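Local structure of putative cell adhesion protein (Parabacteroides distasonis, 3LIU) at residues T140-V150 / I158-V169; E253-Q261 / E296-N305. The protein probably serves as a fimbrial (pilus) subunit of the FimA/Mfa1 family, contributing to cell adhesion. One frame throughout, in Å; residues are numbered along the deposited sequence.

Interaction 1 of 2, residues T140-V150 / I158-V169; sequences TTNYIGYDDEV and ISGKEVYGAGPV
Glu162 OE2 is gripped by two straight backbone bonds. Gly145 N comes in on its syn side at 2.9 Å, and Gly165 N meets the same OE2 on the anti side at 2.8 Å. The other oxygen, Glu162 OE1, takes Tyr146 N at 2.8 Å from above the carboxylate plane. Glu162 CG stands anti to its own backbone N (chi1 173°) and the chain then bends at chi2 (67°), which brings the carboxylate to the N-H groups of Gly145 and Tyr146. One acidic group thus gathers N-H groups from the two loops that follow the strands, and those donors would probably favour its charged form.

Before that point the pairing is parallel: Lys161 N bonds to Thr141 O, Tyr143 N to Lys161 O, and Val163 N to Tyr143 O. Gly160 CA lies only 3.1 Å from Thr141 O, leaving little room there for a side chain. The Tyr143 ring extends back along strand 158-162, and its hydroxyl donates to Ile158 O at 2.8 Å, arriving above the carbonyl plane. Thr141 CG2 covers one face of this ring, toward the rim, while Tyr143 CD1 points over the centre of the Tyr146 ring. Next along the strand, Ile144 CG2 packs at 3.6 Å on Tyr164 CB and also touches Val169 CG2. Farther on, Gly167 N bonds to Asp147 O at 3.1 Å, joining the two loops.

Strand 141-144 pairs in parallel with both 158-162 and 16-24; beside the latter, Asn142 ND2 bonds to Gln18 O while its OD1 accepts Val137 N. Strand 151-155 runs antiparallel to 158-162, and Leu132 of strand 127-136 packs against Ile144 and Tyr164.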
loop_
_atom_site.group_PDB
_atom_site.type_symbol
_atom_site.label_atom_id
_atom_site.label_comp_id
_atom_site.label_asym_id
_atom_site.label_seq_id
_atom_site.Cartn_x
_atom_site.Cartn_y
_atom_site.Cartn_z
ATOM N N THR A 140 -11.293 -24.682 27.937
ATOM C CA THR A 140 -12.243 -24.911 26.862
ATOM C C THR A 140 -11.720 -24.329 25.571
ATOM O O THR A 140 -10.817 -23.504 25.591
ATOM C CB THR A 140 -13.624 -24.279 27.163
ATOM O OG1 THR A 140 -14.558 -24.783 26.214
ATOM C CG2 THR A 140 -13.604 -22.772 27.066
ATOM N N THR A 141 -12.310 -24.743 24.453
ATOM C CA THR A 141 -11.981 -24.162 23.169
ATOM C C THR A 141 -12.707 -22.806 22.940
ATOM O O THR A 141 -13.938 -22.750 22.870
ATOM C CB THR A 141 -12.241 -25.152 22.007
ATOM O OG1 THR A 141 -11.416 -26.312 22.181
ATOM C CG2 THR A 141 -11.895 -24.497 20.648
ATOM N N ASN A 142 -11.938 -21.720 22.848
ATOM C CA ASN A 142 -12.506 -20.417 22.509
ATOM C C ASN A 142 -12.422 -20.183 21.008
ATOM O O ASN A 142 -11.359 -20.371 20.403
ATOM C CB ASN A 142 -11.791 -19.274 23.217
ATOM C CG ASN A 142 -11.988 -19.311 24.704
ATOM O OD1 ASN A 142 -12.931 -18.710 25.232
ATOM N ND2 ASN A 142 -11.107 -20.009 25.392
ATOM N N TYR A 143 -13.532 -19.736 20.428
ATOM C CA TYR A 143 -13.569 -19.461 19.006
ATOM C C TYR A 143 -13.673 -17.952 18.758
ATOM O O TYR A 143 -14.386 -17.238 19.482
ATOM C CB TYR A 143 -14.774 -20.175 18.380
ATOM C CG TYR A 143 -14.708 -21.679 18.409
ATOM C CD1 TYR A 143 -13.900 -22.354 17.520
ATOM C CD2 TYR A 143 -15.484 -22.414 19.299
ATOM C CE1 TYR A 143 -13.822 -23.709 17.532
ATOM C CE2 TYR A 143 -15.421 -23.784 19.313
ATOM C CZ TYR A 143 -14.574 -24.421 18.420
ATOM O OH TYR A 143 -14.462 -25.778 18.373
ATOM N N ILE A 144 -12.947 -17.471 17.750
ATOM C CA ILE A 144 -13.110 -16.115 17.266
ATOM C C ILE A 144 -13.413 -16.151 15.790
ATOM O O ILE A 144 -12.578 -16.566 14.954
ATOM C CB ILE A 144 -11.872 -15.254 17.544
ATOM C CG1 ILE A 144 -11.632 -15.185 19.055
ATOM C CG2 ILE A 144 -12.039 -13.855 16.901
ATOM C CD1 ILE A 144 -10.344 -14.437 19.463
ATOM N N GLY A 145 -14.622 -15.715 15.463
ATOM C CA GLY A 145 -15.052 -15.585 14.083
ATOM C C GLY A 145 -15.913 -16.714 13.548
ATOM O O GLY A 145 -16.173 -16.755 12.344
ATOM N N TYR A 146 -16.384 -17.605 14.426
ATOM C CA TYR A 146 -17.106 -18.802 13.987
ATOM C C TYR A 146 -18.617 -18.678 14.119
ATOM O O TYR A 146 -19.347 -19.613 13.785
ATOM C CB TYR A 146 -16.627 -20.009 14.789
ATOM C CG TYR A 146 -15.301 -20.538 14.382
ATOM C CD1 TYR A 146 -14.120 -19.891 14.751
ATOM C CD2 TYR A 146 -15.207 -21.706 13.635
ATOM C CE1 TYR A 146 -12.883 -20.409 14.384
ATOM C CE2 TYR A 146 -13.982 -22.234 13.276
ATOM C CZ TYR A 146 -12.827 -21.571 13.632
ATOM O OH TYR A 146 -11.622 -22.116 13.260
ATOM N N ASP A 147 -19.098 -17.546 14.617
ATOM C CA ASP A 147 -20.541 -17.315 14.700
ATOM C C ASP A 147 -20.804 -15.821 14.770
ATOM O O ASP A 147 -19.886 -15.034 15.030
ATOM C CB ASP A 147 -21.098 -17.993 15.932
ATOM C CG ASP A 147 -22.560 -18.341 15.800
ATOM O OD1 ASP A 147 -23.161 -18.055 14.743
ATOM O OD2 ASP A 147 -23.091 -18.896 16.771
ATOM N N ASP A 148 -22.055 -15.433 14.551
ATOM C CA ASP A 148 -22.432 -14.013 14.595
ATOM C C ASP A 148 -23.065 -13.627 15.943
ATOM O O ASP A 148 -23.791 -12.639 16.068
ATOM C CB ASP A 148 -23.335 -13.643 13.405
ATOM C CG ASP A 148 -24.606 -14.441 13.359
ATOM O OD1 ASP A 148 -24.937 -15.122 14.350
ATOM O OD2 ASP A 148 -25.295 -14.372 12.316
ATOM N N GLU A 149 -22.750 -14.383 16.974
ATOM C CA GLU A 149 -23.235 -14.060 18.297
ATOM C C GLU A 149 -22.276 -14.724 19.291
ATOM O O GLU A 149 -21.699 -15.724 18.957
ATOM C CB GLU A 149 -24.633 -14.633 18.400
ATOM C CG GLU A 149 -25.498 -14.049 19.425
ATOM C CD GLU A 149 -26.918 -14.526 19.250
ATOM O OE1 GLU A 149 -27.176 -15.728 19.451
ATOM O OE2 GLU A 149 -27.769 -13.694 18.881
ATOM N N VAL A 150 -22.092 -14.153 20.478
ATOM C CA VAL A 150 -21.263 -14.774 21.515
ATOM C C VAL A 150 -22.066 -15.930 22.146
ATOM O O VAL A 150 -23.272 -15.829 22.310
ATOM C CB VAL A 150 -20.826 -13.718 22.572
ATOM C CG1 VAL A 150 -20.176 -14.341 23.751
ATOM C CG2 VAL A 150 -19.879 -12.730 21.931
ATOM N N ILE A 158 -16.065 -30.433 18.357
ATOM C CA ILE A 158 -15.375 -29.763 19.468
ATOM C C ILE A 158 -16.272 -28.623 19.932
ATOM O O ILE A 158 -16.425 -27.590 19.225
ATOM C CB ILE A 158 -14.001 -29.097 19.066
ATOM C CG1 ILE A 158 -13.130 -30.008 18.196
ATOM C CG2 ILE A 158 -13.247 -28.628 20.317
ATOM C CD1 ILE A 158 -12.682 -31.268 18.839
ATOM N N SER A 159 -16.878 -28.790 21.097
ATOM C CA SER A 159 -17.724 -27.753 21.629
ATOM C C SER A 159 -16.839 -26.750 22.368
ATOM O O SER A 159 -15.748 -27.079 22.830
ATOM C CB SER A 159 -18.811 -28.336 22.542
ATOM O OG SER A 159 -18.318 -28.439 23.861
ATOM N N GLY A 160 -17.307 -25.513 22.430
ATOM C CA GLY A 160 -16.567 -24.444 23.074
ATOM C C GLY A 160 -17.409 -23.189 23.113
ATOM O O GLY A 160 -18.617 -23.249 23.316
ATOM N N LYS A 161 -16.785 -22.042 22.930
ATOM C CA LYS A 161 -17.510 -20.783 23.073
ATOM C C LYS A 161 -16.968 -19.755 22.118
ATOM O O LYS A 161 -15.748 -19.531 22.076
ATOM C CB LYS A 161 -17.369 -20.256 24.484
ATOM C CG LYS A 161 -18.354 -19.130 24.813
ATOM C CD LYS A 161 -17.956 -18.414 26.096
ATOM C CE LYS A 161 -19.054 -17.515 26.586
ATOM N NZ LYS A 161 -18.502 -16.320 27.229
ATOM N N GLU A 162 -17.864 -19.170 21.333
ATOM C CA GLU A 162 -17.525 -18.010 20.515
ATOM C C GLU A 162 -17.445 -16.786 21.452
ATOM O O GLU A 162 -18.382 -16.477 22.203
ATOM C CB GLU A 162 -18.570 -17.805 19.422
ATOM C CG GLU A 162 -18.394 -16.510 18.613
ATOM C CD GLU A 162 -17.148 -16.516 17.778
ATOM O OE1 GLU A 162 -16.802 -17.588 17.222
ATOM O OE2 GLU A 162 -16.520 -15.438 17.652
ATOM N N VAL A 163 -16.305 -16.115 21.421
ATOM C CA VAL A 163 -16.016 -15.053 22.368
ATOM C C VAL A 163 -15.930 -13.680 21.713
ATOM O O VAL A 163 -15.832 -12.681 22.397
ATOM C CB VAL A 163 -14.731 -15.349 23.184
ATOM C CG1 VAL A 163 -14.877 -16.650 23.963
ATOM C CG2 VAL A 163 -13.480 -15.358 22.303
ATOM N N TYR A 164 -16.015 -13.627 20.392
ATOM C CA TYR A 164 -15.976 -12.372 19.635
ATOM C C TYR A 164 -17.351 -12.098 19.031
ATOM O O TYR A 164 -17.917 -11.027 19.249
ATOM C CB TYR A 164 -14.916 -12.460 18.538
ATOM C CG TYR A 164 -14.985 -11.431 17.422
ATOM C CD1 TYR A 164 -14.649 -10.094 17.649
ATOM C CD2 TYR A 164 -15.295 -11.810 16.134
ATOM C CE1 TYR A 164 -14.682 -9.135 16.615
ATOM C CE2 TYR A 164 -15.307 -10.864 15.077
ATOM C CZ TYR A 164 -14.995 -9.536 15.336
ATOM O OH TYR A 164 -15.028 -8.597 14.319
ATOM N N GLY A 165 -17.889 -13.036 18.262
ATOM C CA GLY A 165 -19.328 -12.976 17.931
ATOM C C GLY A 165 -19.820 -12.083 16.789
ATOM O O GLY A 165 -21.031 -11.859 16.662
ATOM N N ALA A 166 -18.939 -11.617 15.913
ATOM C CA ALA A 166 -19.382 -10.785 14.798
ATOM C C ALA A 166 -18.977 -11.345 13.439
ATOM O O ALA A 166 -18.629 -10.608 12.528
ATOM C CB ALA A 166 -18.878 -9.329 14.974
ATOM N N GLY A 167 -19.052 -12.654 13.278
ATOM C CA GLY A 167 -18.697 -13.267 12.015
ATOM C C GLY A 167 -17.188 -13.370 11.858
ATOM O O GLY A 167 -16.448 -12.992 12.742
ATOM N N PRO A 168 -16.729 -13.910 10.726
ATOM C CA PRO A 168 -15.286 -14.065 10.521
ATOM C C PRO A 168 -14.513 -12.725 10.592
ATOM O O PRO A 168 -15.050 -11.672 10.242
ATOM C CB PRO A 168 -15.178 -14.740 9.144
ATOM C CG PRO A 168 -16.518 -14.703 8.538
ATOM C CD PRO A 168 -17.529 -14.476 9.622
ATOM N N VAL A 169 -13.281 -12.772 11.093
ATOM C CA VAL A 169 -12.514 -11.536 11.317
ATOM C C VAL A 169 -12.078 -10.939 9.987
ATOM O O VAL A 169 -11.421 -11.616 9.197
ATOM C CB VAL A 169 -11.285 -11.753 12.186
ATOM C CG1 VAL A 169 -10.628 -10.380 12.548
ATOM C CG2 VAL A 169 -11.698 -12.545 13.422
#

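Interaction 2 of 2, residues E253-Q261 / E296-N305; sequences EGSYKKGLQ and ESNVNEAYAN
Tyr256 and Tyr303 form a face-to-face stack, the side chains lying alongside and pointing the same way, with centroids 3.6 Å apart and planes at 12°. The Tyr256 ring hangs from a type I beta turn, Gly254 to Lys257, that docks against the loop 296-305. Asn300 N bonds to Ser255 O at the same turn, and Asn300 ND2 lies at the edge of the Tyr256 ring.

Past the turn, the Asn305 amide bonds both the N-H and the C=O of Lys258: OD1 accepts Lys258 N on a lone pair, at 2.8 Å and almost straight, while ND2 gives to Lys258 O. Gln261 NE2 reaches that same carbonyl from its opposite face and also bonds to Ser207 OG. The peptide before Asn305 is cis.

The Lys258 side chain, bent at chi2 (-57°), slides past Glu296 CG and carries its ammonium to Ser297 O and Asn298 O, each 2.9 Å from NZ.

Farther out, Asp376 OD1 bonds Ser255 OG, and Pro336 of strand 326-336 packs on Tyr303. One water bridges Ser255 OG and Asn300 ND2; another sits 2.9 Å from Tyr303 OH, with a weak, longer contact to Tyr256 OH.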
loop_
_atom_site.group_PDB
_atom_site.type_symbol
_atom_site.label_atom_id
_atom_site.label_comp_id
_atom_site.label_asym_id
_atom_site.label_seq_id
_atom_site.Cartn_x
_atom_site.Cartn_y
_atom_site.Cartn_z
ATOM N N GLU A 253 17.590 13.861 -8.471
ATOM C CA GLU A 253 16.900 14.663 -7.480
ATOM C C GLU A 253 16.391 15.887 -8.251
ATOM O O GLU A 253 16.931 16.214 -9.327
ATOM C CB GLU A 253 17.903 15.057 -6.387
ATOM C CG GLU A 253 17.326 15.601 -5.091
ATOM C CD GLU A 253 18.272 15.429 -3.909
ATOM O OE1 GLU A 253 19.372 14.889 -4.130
ATOM O OE2 GLU A 253 17.911 15.815 -2.770
ATOM N N GLY A 254 15.379 16.563 -7.711
ATOM C CA GLY A 254 14.905 17.840 -8.227
ATOM C C GLY A 254 13.874 18.472 -7.302
ATOM O O GLY A 254 13.691 18.039 -6.169
ATOM N N SER A 255 13.168 19.493 -7.768
ATOM C CA SER A 255 12.089 20.100 -6.935
ATOM C C SER A 255 10.961 19.091 -6.588
ATOM O O SER A 255 10.298 19.205 -5.560
ATOM C CB SER A 255 11.508 21.355 -7.613
ATOM O OG SER A 255 10.807 21.014 -8.799
ATOM N N TYR A 256 10.801 18.066 -7.409
ATOM C CA TYR A 256 9.752 17.103 -7.223
ATOM C C TYR A 256 10.097 15.893 -6.319
ATOM O O TYR A 256 9.205 15.171 -5.888
ATOM C CB TYR A 256 9.318 16.596 -8.587
ATOM C CG TYR A 256 8.539 17.565 -9.475
ATOM C CD1 TYR A 256 8.040 18.765 -8.997
ATOM C CD2 TYR A 256 8.236 17.215 -10.793
ATOM C CE1 TYR A 256 7.272 19.595 -9.806
ATOM C CE2 TYR A 256 7.477 18.054 -11.618
ATOM C CZ TYR A 256 6.985 19.220 -11.115
ATOM O OH TYR A 256 6.223 20.051 -11.902
ATOM N N LYS A 257 11.383 15.660 -6.051
ATOM C CA LYS A 257 11.829 14.394 -5.484
ATOM C C LYS A 257 13.189 14.628 -4.866
ATOM O O LYS A 257 14.155 14.980 -5.592
ATOM C CB LYS A 257 11.904 13.332 -6.594
ATOM C CG LYS A 257 12.362 11.946 -6.210
ATOM C CD LYS A 257 13.857 11.769 -6.137
ATOM C CE LYS A 257 14.254 10.298 -6.141
ATOM N NZ LYS A 257 15.771 10.123 -6.132
ATOM N N LYS A 258 13.269 14.472 -3.539
ATOM C CA LYS A 258 14.502 14.683 -2.803
ATOM C C LYS A 258 15.107 13.374 -2.352
ATOM O O LYS A 258 14.396 12.391 -2.115
ATOM C CB LYS A 258 14.286 15.604 -1.588
ATOM C CG LYS A 258 13.830 17.005 -1.934
ATOM C CD LYS A 258 14.824 17.708 -2.900
ATOM C CE LYS A 258 14.484 19.124 -3.199
ATOM N NZ LYS A 258 15.520 19.729 -4.124
ATOM N N GLY A 259 16.435 13.385 -2.245
ATOM C CA GLY A 259 17.209 12.299 -1.679
ATOM C C GLY A 259 17.604 11.154 -2.605
ATOM O O GLY A 259 16.975 10.885 -3.647
ATOM N N LEU A 260 18.652 10.449 -2.200
ATOM C CA LEU A 260 18.967 9.177 -2.814
ATOM C C LEU A 260 18.013 8.163 -2.206
ATOM O O LEU A 260 18.138 7.783 -1.066
ATOM C CB LEU A 260 20.428 8.782 -2.568
ATOM C CG LEU A 260 20.968 7.427 -3.055
ATOM C CD1 LEU A 260 20.811 7.267 -4.566
ATOM C CD2 LEU A 260 22.478 7.261 -2.677
ATOM N N GLN A 261 17.071 7.729 -3.020
ATOM C CA GLN A 261 16.096 6.748 -2.656
ATOM C C GLN A 261 16.576 5.393 -3.213
ATOM O O GLN A 261 17.389 5.317 -4.134
ATOM C CB GLN A 261 14.739 7.143 -3.281
ATOM C CG GLN A 261 14.295 8.536 -2.845
ATOM C CD GLN A 261 12.857 8.870 -3.263
ATOM O OE1 GLN A 261 12.144 8.026 -3.823
ATOM N NE2 GLN A 261 12.421 10.083 -2.941
ATOM N N GLU A 296 16.388 21.080 3.495
ATOM C CA GLU A 296 16.559 20.761 2.062
ATOM C C GLU A 296 16.246 22.069 1.288
ATOM O O GLU A 296 15.415 22.841 1.740
ATOM C CB GLU A 296 15.608 19.587 1.739
ATOM C CG GLU A 296 16.009 18.645 0.666
ATOM C CD GLU A 296 17.245 17.820 0.966
ATOM O OE1 GLU A 296 17.176 16.726 1.591
ATOM O OE2 GLU A 296 18.298 18.264 0.512
ATOM N N SER A 297 16.955 22.362 0.196
ATOM C CA SER A 297 16.616 23.485 -0.662
ATOM C C SER A 297 15.778 23.059 -1.845
ATOM O O SER A 297 15.723 21.880 -2.207
ATOM C CB SER A 297 17.870 24.196 -1.185
ATOM O OG SER A 297 18.359 25.079 -0.181
ATOM N N ASN A 298 15.097 24.041 -2.400
ATOM C CA ASN A 298 14.358 23.899 -3.636
ATOM C C ASN A 298 13.387 22.734 -3.599
ATOM O O ASN A 298 13.506 21.838 -4.384
ATOM C CB ASN A 298 15.333 23.756 -4.812
ATOM C CG ASN A 298 14.641 23.839 -6.166
ATOM O OD1 ASN A 298 13.627 24.528 -6.325
ATOM N ND2 ASN A 298 15.177 23.114 -7.144
ATOM N N VAL A 299 12.452 22.790 -2.656
ATOM C CA VAL A 299 11.470 21.774 -2.410
ATOM C C VAL A 299 10.098 22.287 -2.882
ATOM O O VAL A 299 9.575 23.277 -2.332
ATOM C CB VAL A 299 11.330 21.478 -0.871
ATOM C CG1 VAL A 299 10.190 20.426 -0.587
ATOM C CG2 VAL A 299 12.635 20.978 -0.304
ATOM N N ASN A 300 9.508 21.600 -3.865
ATOM C CA ASN A 300 8.105 21.829 -4.190
ATOM C C ASN A 300 7.274 20.873 -3.333
ATOM O O ASN A 300 7.157 19.668 -3.607
ATOM C CB ASN A 300 7.838 21.676 -5.692
ATOM C CG ASN A 300 6.408 21.985 -6.073
ATOM O OD1 ASN A 300 5.502 21.768 -5.280
ATOM N ND2 ASN A 300 6.187 22.475 -7.321
ATOM N N GLU A 301 6.682 21.434 -2.299
ATOM C CA GLU A 301 6.044 20.651 -1.257
ATOM C C GLU A 301 4.792 19.892 -1.699
ATOM O O GLU A 301 4.376 18.957 -1.027
ATOM C CB GLU A 301 5.699 21.571 -0.095
ATOM C CG GLU A 301 6.951 21.915 0.708
ATOM C CD GLU A 301 6.699 22.895 1.800
ATOM O OE1 GLU A 301 5.563 23.364 1.918
ATOM O OE2 GLU A 301 7.651 23.214 2.530
ATOM N N ALA A 302 4.198 20.310 -2.810
ATOM C CA ALA A 302 3.168 19.531 -3.451
ATOM C C ALA A 302 3.703 18.209 -4.050
ATOM O O ALA A 302 2.947 17.262 -4.203
ATOM C CB ALA A 302 2.443 20.404 -4.533
ATOM N N TYR A 303 4.995 18.125 -4.391
ATOM C CA TYR A 303 5.533 16.888 -4.968
ATOM C C TYR A 303 6.473 16.104 -4.071
ATOM O O TYR A 303 6.273 14.896 -3.900
ATOM C CB TYR A 303 6.254 17.175 -6.262
ATOM C CG TYR A 303 5.377 17.675 -7.391
ATOM C CD1 TYR A 303 4.900 18.983 -7.410
ATOM C CD2 TYR A 303 5.100 16.876 -8.476
ATOM C CE1 TYR A 303 4.143 19.444 -8.469
ATOM C CE2 TYR A 303 4.339 17.332 -9.555
ATOM C CZ TYR A 303 3.867 18.604 -9.546
ATOM O OH TYR A 303 3.118 19.049 -10.602
ATOM N N ALA A 304 7.500 16.790 -3.530
ATOM C CA ALA A 304 8.544 16.171 -2.680
ATOM C C ALA A 304 8.115 16.108 -1.207
ATOM O O ALA A 304 7.819 17.177 -0.625
ATOM C CB ALA A 304 9.828 16.998 -2.774
ATOM N N ASN A 305 8.055 14.930 -0.568
ATOM C CA ASN A 305 8.287 13.590 -1.146
ATOM C C ASN A 305 7.007 12.776 -1.013
ATOM O O ASN A 305 6.963 11.683 -0.442
ATOM C CB ASN A 305 9.458 12.840 -0.469
ATOM C CG ASN A 305 10.827 13.085 -1.156
ATOM O OD1 ASN A 305 10.918 13.819 -2.156
ATOM N ND2 ASN A 305 11.921 12.460 -0.592
HETATM O O HOH W 1 8.667 22.835 -8.570
HETATM O O HOH W 2 4.004 17.834 -13.134
#

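In the fold
From the N terminus, the chain first lays down strand 16-24, which later receives 141-144 as a parallel neighbour. Interaction 1 then closes a short loop: only seven residues, mostly strand 151-155, separate its segments. The chain continues through the long strands 172-185 and 193-213 before interaction 2 opens. That contact closes a wider loop, with 34 residues between 253-261 and 296-305, and brings the approach to strand 262-263 against the approach to strand 308-319. The two contacts follow in series, neither nested nor crossed. Their centres lie 50 Å apart on opposite sides of the chain's centre, one joining strands 141-144 and 158-162, the other among loops near strands 238-240 and 326-336.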